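Long-range contacts in hypothetical signal peptide protein (Sinorhizobium meliloti, PDB 3PJY), which is of unknown function, a member of the DUF192 family that has been put forward as a putative transcription regulator: residues Trp62-Tyr67 / His91-Ile96; Asp71-Ala76 / Tyr104-Asn109; Ile84-Val89 / Gly111-Leu116. All coordinates share one frame; numbering follows the deposited sequence.

Contact 1. Residues Trp62-Tyr67 / His91-Ile96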
loop_
_atom_site.group_PDB
_atom_site.type_symbol
_atom_site.label_atom_id
_atom_site.label_comp_id
_atom_site.label_asym_id
_atom_site.label_seq_id
_atom_site.Cartn_x
_atom_site.Cartn_y
_atom_site.Cartn_z
ATOM N N TRP B 62 23.711 12.716 -1.200
ATOM C CA TRP B 62 24.755 12.067 -2.010
ATOM C C TRP B 62 24.718 10.561 -1.871
ATOM O O TRP B 62 23.882 10.001 -1.133
ATOM C CB TRP B 62 26.142 12.661 -1.697
ATOM C CG TRP B 62 26.713 12.388 -0.300
ATOM C CD1 TRP B 62 26.124 11.710 0.715
ATOM C CD2 TRP B 62 27.972 12.856 0.220
ATOM N NE1 TRP B 62 26.938 11.706 1.838
ATOM C CE2 TRP B 62 28.060 12.424 1.556
ATOM C CE3 TRP B 62 29.012 13.601 -0.312
ATOM C CZ2 TRP B 62 29.186 12.689 2.363
ATOM C CZ3 TRP B 62 30.129 13.877 0.498
ATOM C CH2 TRP B 62 30.196 13.432 1.811
HETATM N N MSE B 63 25.644 9.902 -2.566
HETATM C CA MSE B 63 25.704 8.450 -2.658
HETATM C C MSE B 63 26.974 7.847 -2.063
HETATM O O MSE B 63 27.337 6.712 -2.348
HETATM C CB MSE B 63 25.486 7.990 -4.093
HETATM C CG MSE B 63 24.121 8.361 -4.657
HETATM SE SE MSE B 63 22.724 7.311 -3.899
HETATM C CE MSE B 63 23.110 5.791 -4.908
ATOM N N LYS B 64 27.619 8.620 -1.211
ATOM C CA LYS B 64 28.806 8.138 -0.531
ATOM C C LYS B 64 28.501 6.838 0.221
ATOM O O LYS B 64 27.486 6.724 0.929
ATOM C CB LYS B 64 29.295 9.169 0.457
ATOM C CG LYS B 64 30.639 8.766 1.059
ATOM C CD LYS B 64 31.108 9.748 2.065
ATOM C CE LYS B 64 32.527 9.392 2.501
ATOM N NZ LYS B 64 32.806 10.091 3.738
ATOM N N ASN B 65 29.356 5.859 -0.049
ATOM C CA ASN B 65 29.258 4.513 0.544
ATOM C C ASN B 65 27.969 3.766 0.240
ATOM O O ASN B 65 27.636 2.767 0.916
ATOM C CB ASN B 65 29.467 4.555 2.068
ATOM C CG ASN B 65 30.822 5.090 2.470
ATOM O OD1 ASN B 65 31.813 4.874 1.762
ATOM N ND2 ASN B 65 30.876 5.797 3.584
ATOM N N THR B 66 27.208 4.240 -0.748
ATOM C CA THR B 66 25.910 3.632 -1.083
ATOM C C THR B 66 26.095 2.764 -2.307
ATOM O O THR B 66 26.548 3.234 -3.375
ATOM C CB THR B 66 24.843 4.688 -1.303
ATOM O OG1 THR B 66 24.679 5.446 -0.088
ATOM C CG2 THR B 66 23.518 4.076 -1.645
ATOM N N TYR B 67 25.787 1.464 -2.162
ATOM C CA TYR B 67 25.965 0.458 -3.199
ATOM C C TYR B 67 24.746 0.302 -4.116
ATOM O O TYR B 67 24.886 -0.056 -5.285
ATOM C CB TYR B 67 26.288 -0.888 -2.558
ATOM C CG TYR B 67 27.663 -0.992 -1.916
ATOM C CD1 TYR B 67 27.969 -0.279 -0.808
ATOM C CD2 TYR B 67 28.658 -1.826 -2.461
ATOM C CE1 TYR B 67 29.235 -0.340 -0.210
ATOM C CE2 TYR B 67 29.937 -1.923 -1.832
ATOM C CZ TYR B 67 30.184 -1.157 -0.709
ATOM O OH TYR B 67 31.387 -1.175 -0.046
ATOM N N HIS B 91 28.149 5.042 -4.921
ATOM C CA HIS B 91 29.462 5.530 -4.461
ATOM C C HIS B 91 29.809 6.986 -4.772
ATOM O O HIS B 91 30.835 7.487 -4.287
ATOM C CB HIS B 91 30.610 4.611 -4.919
ATOM C CG HIS B 91 30.332 3.165 -4.677
ATOM N ND1 HIS B 91 30.451 2.597 -3.427
ATOM C CD2 HIS B 91 29.897 2.184 -5.501
ATOM C CE1 HIS B 91 30.125 1.318 -3.504
ATOM N NE2 HIS B 91 29.785 1.040 -4.748
ATOM N N SER B 92 28.957 7.682 -5.513
ATOM C CA SER B 92 29.299 9.054 -5.944
ATOM C C SER B 92 29.139 10.074 -4.831
ATOM O O SER B 92 28.100 10.113 -4.161
ATOM C CB SER B 92 28.413 9.487 -7.100
ATOM O OG SER B 92 28.643 10.848 -7.404
ATOM N N GLU B 93 30.175 10.876 -4.617
ATOM C CA GLU B 93 30.094 11.989 -3.688
ATOM C C GLU B 93 29.548 13.299 -4.325
ATOM O O GLU B 93 29.527 14.340 -3.672
ATOM C CB GLU B 93 31.444 12.243 -2.998
ATOM C CG GLU B 93 31.634 11.370 -1.799
ATOM C CD GLU B 93 33.053 11.430 -1.314
ATOM O OE1 GLU B 93 33.518 12.571 -1.041
ATOM O OE2 GLU B 93 33.683 10.346 -1.243
ATOM N N ALA B 94 29.056 13.249 -5.570
ATOM C CA ALA B 94 28.406 14.406 -6.185
ATOM C C ALA B 94 27.162 14.771 -5.405
ATOM O O ALA B 94 26.294 13.923 -5.170
ATOM C CB ALA B 94 28.018 14.067 -7.639
ATOM N N ILE B 95 27.038 16.034 -5.030
ATOM C CA ILE B 95 25.872 16.517 -4.298
ATOM C C ILE B 95 24.702 16.637 -5.216
ATOM O O ILE B 95 24.810 17.222 -6.315
ATOM C CB ILE B 95 26.156 17.903 -3.634
ATOM C CG1 ILE B 95 27.240 17.737 -2.554
ATOM C CG2 ILE B 95 24.815 18.553 -3.112
ATOM C CD1 ILE B 95 27.822 19.074 -1.958
ATOM N N ILE B 96 23.570 16.105 -4.760
ATOM C CA ILE B 96 22.294 16.233 -5.412
ATOM C C ILE B 96 21.475 17.173 -4.539
ATOM O O ILE B 96 21.104 16.822 -3.421
ATOM C CB ILE B 96 21.597 14.861 -5.568
ATOM C CG1 ILE B 96 22.501 13.902 -6.349
ATOM C CG2 ILE B 96 20.210 15.046 -6.259
ATOM C CD1 ILE B 96 22.052 12.441 -6.348
HETATM O O HOH W 1 31.653 6.378 -1.747
HETATM O O HOH W 2 31.844 3.590 -1.483
#

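Contact 2. Residues Asp71-Ala76 / Tyr104-Asn109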
loop_
_atom_site.group_PDB
_atom_site.type_symbol
_atom_site.label_atom_id
_atom_site.label_comp_id
_atom_site.label_asym_id
_atom_site.label_seq_id
_atom_site.Cartn_x
_atom_site.Cartn_y
_atom_site.Cartn_z
ATOM N N ASP B 71 16.584 6.006 -6.754
ATOM C CA ASP B 71 15.819 7.173 -7.155
ATOM C C ASP B 71 15.547 8.023 -5.895
ATOM O O ASP B 71 15.269 7.482 -4.805
ATOM C CB ASP B 71 14.450 6.790 -7.742
ATOM C CG ASP B 71 14.500 6.150 -9.107
ATOM O OD1 ASP B 71 15.582 6.119 -9.761
ATOM O OD2 ASP B 71 13.416 5.666 -9.556
HETATM N N MSE B 72 15.683 9.339 -6.024
HETATM C CA MSE B 72 15.485 10.297 -4.941
HETATM C C MSE B 72 14.299 11.190 -5.231
HETATM O O MSE B 72 14.231 11.792 -6.320
HETATM C CB MSE B 72 16.746 11.160 -4.704
HETATM C CG MSE B 72 17.910 10.398 -4.318
HETATM SE SE MSE B 72 19.341 11.686 -4.109
HETATM C CE MSE B 72 20.710 10.436 -3.460
ATOM N N LEU B 73 13.350 11.289 -4.306
ATOM C CA LEU B 73 12.191 12.151 -4.460
ATOM C C LEU B 73 12.256 13.214 -3.344
ATOM O O LEU B 73 12.333 12.865 -2.181
ATOM C CB LEU B 73 10.874 11.389 -4.374
ATOM C CG LEU B 73 10.614 10.272 -5.391
ATOM C CD1 LEU B 73 11.477 9.030 -5.163
ATOM C CD2 LEU B 73 9.151 9.851 -5.290
ATOM N N PHE B 74 12.266 14.484 -3.739
ATOM C CA PHE B 74 12.336 15.643 -2.828
ATOM C C PHE B 74 10.938 16.141 -2.593
ATOM O O PHE B 74 10.252 16.477 -3.550
ATOM C CB PHE B 74 13.206 16.695 -3.494
ATOM C CG PHE B 74 14.658 16.280 -3.600
ATOM C CD1 PHE B 74 15.538 16.530 -2.555
ATOM C CD2 PHE B 74 15.140 15.671 -4.714
ATOM C CE1 PHE B 74 16.856 16.167 -2.638
ATOM C CE2 PHE B 74 16.465 15.279 -4.787
ATOM C CZ PHE B 74 17.319 15.525 -3.728
ATOM N N ILE B 75 10.496 16.159 -1.347
ATOM C CA ILE B 75 9.100 16.231 -1.002
ATOM C C ILE B 75 8.797 17.373 -0.052
ATOM O O ILE B 75 9.473 17.537 0.974
ATOM C CB ILE B 75 8.613 14.871 -0.408
ATOM C CG1 ILE B 75 8.788 13.741 -1.468
ATOM C CG2 ILE B 75 7.168 14.939 0.077
ATOM C CD1 ILE B 75 8.599 12.333 -0.870
ATOM N N ALA B 76 7.760 18.126 -0.369
ATOM C CA ALA B 76 7.345 19.258 0.481
ATOM C C ALA B 76 6.642 18.772 1.745
ATOM O O ALA B 76 6.241 17.625 1.840
ATOM C CB ALA B 76 6.432 20.177 -0.333
ATOM N N TYR B 104 11.165 16.461 3.274
ATOM C CA TYR B 104 11.482 15.028 3.241
ATOM C C TYR B 104 12.211 14.685 1.974
ATOM O O TYR B 104 12.067 15.372 0.937
ATOM C CB TYR B 104 10.235 14.157 3.284
ATOM C CG TYR B 104 9.278 14.406 4.408
ATOM C CD1 TYR B 104 8.236 15.313 4.239
ATOM C CD2 TYR B 104 9.375 13.713 5.599
ATOM C CE1 TYR B 104 7.347 15.545 5.207
ATOM C CE2 TYR B 104 8.454 13.950 6.621
ATOM C CZ TYR B 104 7.483 14.897 6.416
ATOM O OH TYR B 104 6.556 15.124 7.392
ATOM N N VAL B 105 12.962 13.597 2.014
ATOM C CA VAL B 105 13.455 12.936 0.813
ATOM C C VAL B 105 13.080 11.457 0.945
ATOM O O VAL B 105 13.255 10.846 2.007
ATOM C CB VAL B 105 14.942 13.090 0.604
ATOM C CG1 VAL B 105 15.515 12.137 -0.459
ATOM C CG2 VAL B 105 15.295 14.564 0.218
ATOM N N LEU B 106 12.529 10.898 -0.127
ATOM C CA LEU B 106 12.268 9.440 -0.216
ATOM C C LEU B 106 13.305 8.830 -1.140
ATOM O O LEU B 106 13.414 9.243 -2.301
ATOM C CB LEU B 106 10.836 9.182 -0.719
ATOM C CG LEU B 106 10.425 7.735 -0.876
ATOM C CD1 LEU B 106 10.539 6.947 0.412
ATOM C CD2 LEU B 106 9.011 7.701 -1.437
ATOM N N GLU B 107 14.046 7.849 -0.624
ATOM C CA GLU B 107 14.937 7.061 -1.459
ATOM C C GLU B 107 14.334 5.686 -1.736
ATOM O O GLU B 107 13.912 4.986 -0.826
ATOM C CB GLU B 107 16.303 6.893 -0.829
ATOM C CG GLU B 107 17.130 8.140 -0.877
ATOM C CD GLU B 107 18.521 8.003 -0.301
ATOM O OE1 GLU B 107 18.877 7.041 0.396
ATOM O OE2 GLU B 107 19.311 8.941 -0.538
ATOM N N LEU B 108 14.282 5.330 -3.005
ATOM C CA LEU B 108 13.756 4.066 -3.481
ATOM C C LEU B 108 14.794 3.401 -4.388
ATOM O O LEU B 108 15.720 4.063 -4.886
ATOM C CB LEU B 108 12.493 4.314 -4.297
ATOM C CG LEU B 108 11.329 4.997 -3.551
ATOM C CD1 LEU B 108 10.230 5.410 -4.535
ATOM C CD2 LEU B 108 10.806 4.079 -2.487
ATOM N N ASN B 109 14.629 2.111 -4.665
ATOM C CA ASN B 109 15.500 1.485 -5.643
ATOM C C ASN B 109 15.427 2.252 -6.960
ATOM O O ASN B 109 14.350 2.683 -7.404
ATOM C CB ASN B 109 15.104 0.055 -5.910
ATOM C CG ASN B 109 15.560 -0.892 -4.836
ATOM O OD1 ASN B 109 16.751 -1.213 -4.744
ATOM N ND2 ASN B 109 14.612 -1.395 -4.052
#

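Contact 3. Residues Ile84-Val89 / Gly111-Leu116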
loop_
_atom_site.group_PDB
_atom_site.type_symbol
_atom_site.label_atom_id
_atom_site.label_comp_id
_atom_site.label_asym_id
_atom_site.label_seq_id
_atom_site.Cartn_x
_atom_site.Cartn_y
_atom_site.Cartn_z
ATOM N N ILE B 84 12.535 15.169 -8.676
ATOM C CA ILE B 84 12.924 13.770 -8.667
ATOM C C ILE B 84 14.261 13.647 -9.338
ATOM O O ILE B 84 14.444 14.180 -10.460
ATOM C CB ILE B 84 11.915 12.873 -9.386
ATOM C CG1 ILE B 84 10.542 12.981 -8.732
ATOM C CG2 ILE B 84 12.409 11.431 -9.381
ATOM C CD1 ILE B 84 9.424 12.120 -9.396
ATOM N N HIS B 85 15.188 12.965 -8.668
ATOM C CA HIS B 85 16.465 12.609 -9.276
ATOM C C HIS B 85 16.519 11.114 -9.419
ATOM O O HIS B 85 16.775 10.400 -8.443
ATOM C CB HIS B 85 17.641 13.098 -8.432
ATOM C CG HIS B 85 18.969 12.896 -9.080
ATOM N ND1 HIS B 85 19.633 13.931 -9.718
ATOM C CD2 HIS B 85 19.726 11.791 -9.268
ATOM C CE1 HIS B 85 20.760 13.466 -10.236
ATOM N NE2 HIS B 85 20.831 12.171 -10.007
ATOM N N GLU B 86 16.322 10.630 -10.645
ATOM C CA GLU B 86 16.355 9.206 -10.904
ATOM C C GLU B 86 17.810 8.737 -11.090
ATOM O O GLU B 86 18.656 9.493 -11.516
ATOM C CB GLU B 86 15.531 8.877 -12.157
ATOM C CG GLU B 86 14.052 9.028 -11.894
ATOM C CD GLU B 86 13.225 9.009 -13.144
ATOM O OE1 GLU B 86 13.094 10.048 -13.803
ATOM O OE2 GLU B 86 12.706 7.942 -13.458
ATOM N N ASN B 87 18.056 7.485 -10.738
ATOM C CA ASN B 87 19.308 6.808 -11.041
ATOM C C ASN B 87 20.533 7.532 -10.501
ATOM O O ASN B 87 21.517 7.730 -11.224
ATOM C CB ASN B 87 19.448 6.569 -12.549
ATOM C CG ASN B 87 18.298 5.775 -13.105
ATOM O OD1 ASN B 87 18.084 4.632 -12.716
ATOM N ND2 ASN B 87 17.542 6.381 -14.030
ATOM N N ALA B 88 20.462 7.903 -9.209
ATOM C CA ALA B 88 21.640 8.372 -8.487
ATOM C C ALA B 88 22.690 7.258 -8.562
ATOM O O ALA B 88 22.371 6.073 -8.631
ATOM C CB ALA B 88 21.301 8.727 -7.042
ATOM N N VAL B 89 23.957 7.662 -8.620
ATOM C CA VAL B 89 25.051 6.754 -8.954
ATOM C C VAL B 89 25.746 6.189 -7.699
ATOM O O VAL B 89 26.236 6.942 -6.880
ATOM C CB VAL B 89 26.095 7.485 -9.777
ATOM C CG1 VAL B 89 27.278 6.585 -10.077
ATOM C CG2 VAL B 89 25.463 7.991 -11.071
ATOM N N GLY B 111 14.801 3.056 -10.661
ATOM C CA GLY B 111 13.793 2.503 -11.559
ATOM C C GLY B 111 12.400 2.474 -10.965
ATOM O O GLY B 111 11.429 2.212 -11.682
ATOM N N THR B 112 12.297 2.719 -9.651
ATOM C CA THR B 112 10.982 2.677 -8.984
ATOM C C THR B 112 10.025 3.760 -9.487
ATOM O O THR B 112 8.839 3.490 -9.695
ATOM C CB THR B 112 11.089 2.712 -7.472
ATOM O OG1 THR B 112 11.941 1.642 -7.040
ATOM C CG2 THR B 112 9.708 2.473 -6.839
ATOM N N VAL B 113 10.551 4.952 -9.716
ATOM C CA VAL B 113 9.716 6.067 -10.218
ATOM C C VAL B 113 9.073 5.704 -11.515
ATOM O O VAL B 113 7.850 5.847 -11.692
ATOM C CB VAL B 113 10.498 7.386 -10.264
ATOM C CG1 VAL B 113 9.762 8.496 -11.082
ATOM C CG2 VAL B 113 10.792 7.845 -8.808
ATOM N N LYS B 114 9.874 5.149 -12.405
ATOM C CA LYS B 114 9.304 4.652 -13.681
ATOM C C LYS B 114 8.322 3.512 -13.525
ATOM O O LYS B 114 7.245 3.508 -14.158
ATOM C CB LYS B 114 10.419 4.277 -14.620
ATOM C CG LYS B 114 11.103 5.487 -15.194
ATOM C CD LYS B 114 10.242 6.293 -16.222
ATOM C CE LYS B 114 10.785 7.751 -16.431
ATOM N NZ LYS B 114 10.612 8.691 -15.227
ATOM N N ARG B 115 8.683 2.526 -12.722
ATOM C CA ARG B 115 7.819 1.381 -12.499
ATOM C C ARG B 115 6.449 1.793 -12.003
ATOM O O ARG B 115 5.441 1.192 -12.432
ATOM C CB ARG B 115 8.432 0.389 -11.500
ATOM C CG ARG B 115 7.499 -0.796 -11.099
ATOM C CD ARG B 115 8.312 -1.804 -10.265
ATOM N NE ARG B 115 8.661 -1.366 -8.890
ATOM C CZ ARG B 115 7.876 -1.504 -7.828
ATOM N NH1 ARG B 115 6.637 -1.985 -7.924
ATOM N NH2 ARG B 115 8.349 -1.190 -6.631
ATOM N N LEU B 116 6.386 2.852 -11.196
ATOM C CA LEU B 116 5.135 3.278 -10.535
ATOM C C LEU B 116 4.406 4.403 -11.281
ATOM O O LEU B 116 3.311 4.777 -10.871
ATOM C CB LEU B 116 5.409 3.637 -9.085
ATOM C CG LEU B 116 5.974 2.524 -8.186
ATOM C CD1 LEU B 116 6.133 3.089 -6.742
ATOM C CD2 LEU B 116 5.084 1.282 -8.231
HETATM O O HOH W 3 12.804 5.471 -12.172
#

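Contact 1. Residues Trp62-Tyr67 / His91-Ile96
Two backbone hydrogen bonds tie the loop Trp62-Tyr67, which follows strand 60-61, to the loop His91-Ile96, which follows strand 81-88. Met63 N donates to Ser92 O at 2.9 Å, and His91 N to Thr66 O, also at 2.9 Å. Between these two bonds the first loop makes a type II beta turn from Met63 to Thr66, and a water links Asn65 N at its corner to His91 O. On the other loop Ser92 OG accepts from Ala94 N at 3.0 Å, an ST turn.

The aromatic contact is an edge-to-face pair. His91 brings its edge to the face of Tyr67, with His91 CE1 3.4 Å above the centre of the phenol ring and the planes at 75°. Tyr67 also makes a cation-pi contact with Arg41.

Van der Waals contacts of the indole lie at the Trp62 end. Trp62 CG sits between the backbone N and carbonyl carbon (chi1 67°), and Glu93 O meets the ring edge in its plane, 3.5 Å from Trp62 CE3. Lys64 CB, from the same loop, sits over the outer part of one indole face.

Main-chain bonds therefore set the spacing of the loops, while selenomethionine Met63 turns inward onto Leu70, Met72 and Ala88, and Trp62, Lys64 and Glu93 stay at the surface.

Contact 2. Residues Asp71-Ala76 / Tyr104-Asn109
Asp71 N donates to Leu108 O at 2.8 Å, the shortest of six backbone hydrogen bonds that pair strand 71-75 with strand 104-109, adjacent inner strands of the mixed sheet between 81-88 and 47-53. Leu108 N returns a bond to Asp71 O, and the same reciprocal exchange joins Leu73 to Leu106 and Ile75 to Tyr104, so these are the hydrogen-bonded pairs of an antiparallel pairing. At the non-hydrogen-bonded positions the CA groups come close to carbonyls, as where Val105 CA lies 3.2 Å from Leu73 O.

On the face bearing Met72, Phe74, Val105 and Glu107, Val105 sets CG2 beside its backbone N (chi1 166° for CG1), and this methyl meets Phe74 CD1 at 3.4 Å. The extended selenomethionine Met72 runs alongside Glu107, Met72 CE to Glu107 OE2 at 3.6 Å. On the opposite face Leu73 and Leu108 meet through their CD1 methyls, 3.9 Å apart, and the CD1 end of Ile75 lies against Leu106 CB at 3.9 Å.

The carboxylate of Asp71 turns elsewhere, OD1 to Asn87 N and OD2 to Val113 N. Every facing main-chain N-H in the three hydrogen-bonded pairs is thus satisfied by the neighbouring strand, which lets mostly apolar residues line both faces, Glu107 and Asp71 being polar exceptions.

Contact 3. Residues Ile84-Val89 / Gly111-Leu116
Helix 112-116 packs over the face of the mixed sheet near its outermost strand within the chain, 81-88, and a salt bridge joins the two. Lys114 NZ meets Glu86 OE2 at 2.8 Å, on the syn side and 19° out of the carboxylate plane; a weaker bond runs from the same NZ to Glu86 OE1 at 3.2 Å. The two side chains cross at about a right angle. The flexible lysine chain is bent at two of its torsions, which curls it round so that NZ comes to the syn side of OE2, and Lys114 CG also lies 3.4 Å from Glu86 OE2. A water donates to the same Glu86 OE2 at 2.8 Å and accepts from Lys114 N at 3.0 Å, tying the carboxylate to the first turn of the helix as well.

Beside this polar group, Ile84 and Val113 reach toward each other tip to tip, with Ile84 CG2 to Val113 CG2 at 4.0 Å. Val113 also touches Leu73 on the adjacent strand. These compact branched residues fit where the helix meets the sheet, whereas the long charged chains suit the solvent side.

Gly111 takes the N-cap position with a positive phi (95°), at which a CB would press on the preceding carbonyl, and its N donates weakly to Asp71 OD2. The whole is alpha/beta packing: a short helix on a beta sheet, with an apolar contact on the sheet side and a salt bridge at the solvent side.

Contact 2 is the core of the three, lying near the centre of the chain, whereas contacts 1 and 3 are at the surface. Contacts 2 and 3 share one sheet, since strands 70-75 and 81-88 are neighbours in it, and Asp71 extends its carboxylate from strand 70-75 to the helix of contact 3. Contact 1 joins two loops and reaches the sheet through Met63 and Ile96, which pack on Met72; Ile96 also meets Phe74, and both touch Ala88. The chemistry follows the setting: regular main-chain bonds and mostly apolar faces inside, a few backbone bonds with waters and aromatic contacts between the loops, and a water-bridged salt bridge at the helix.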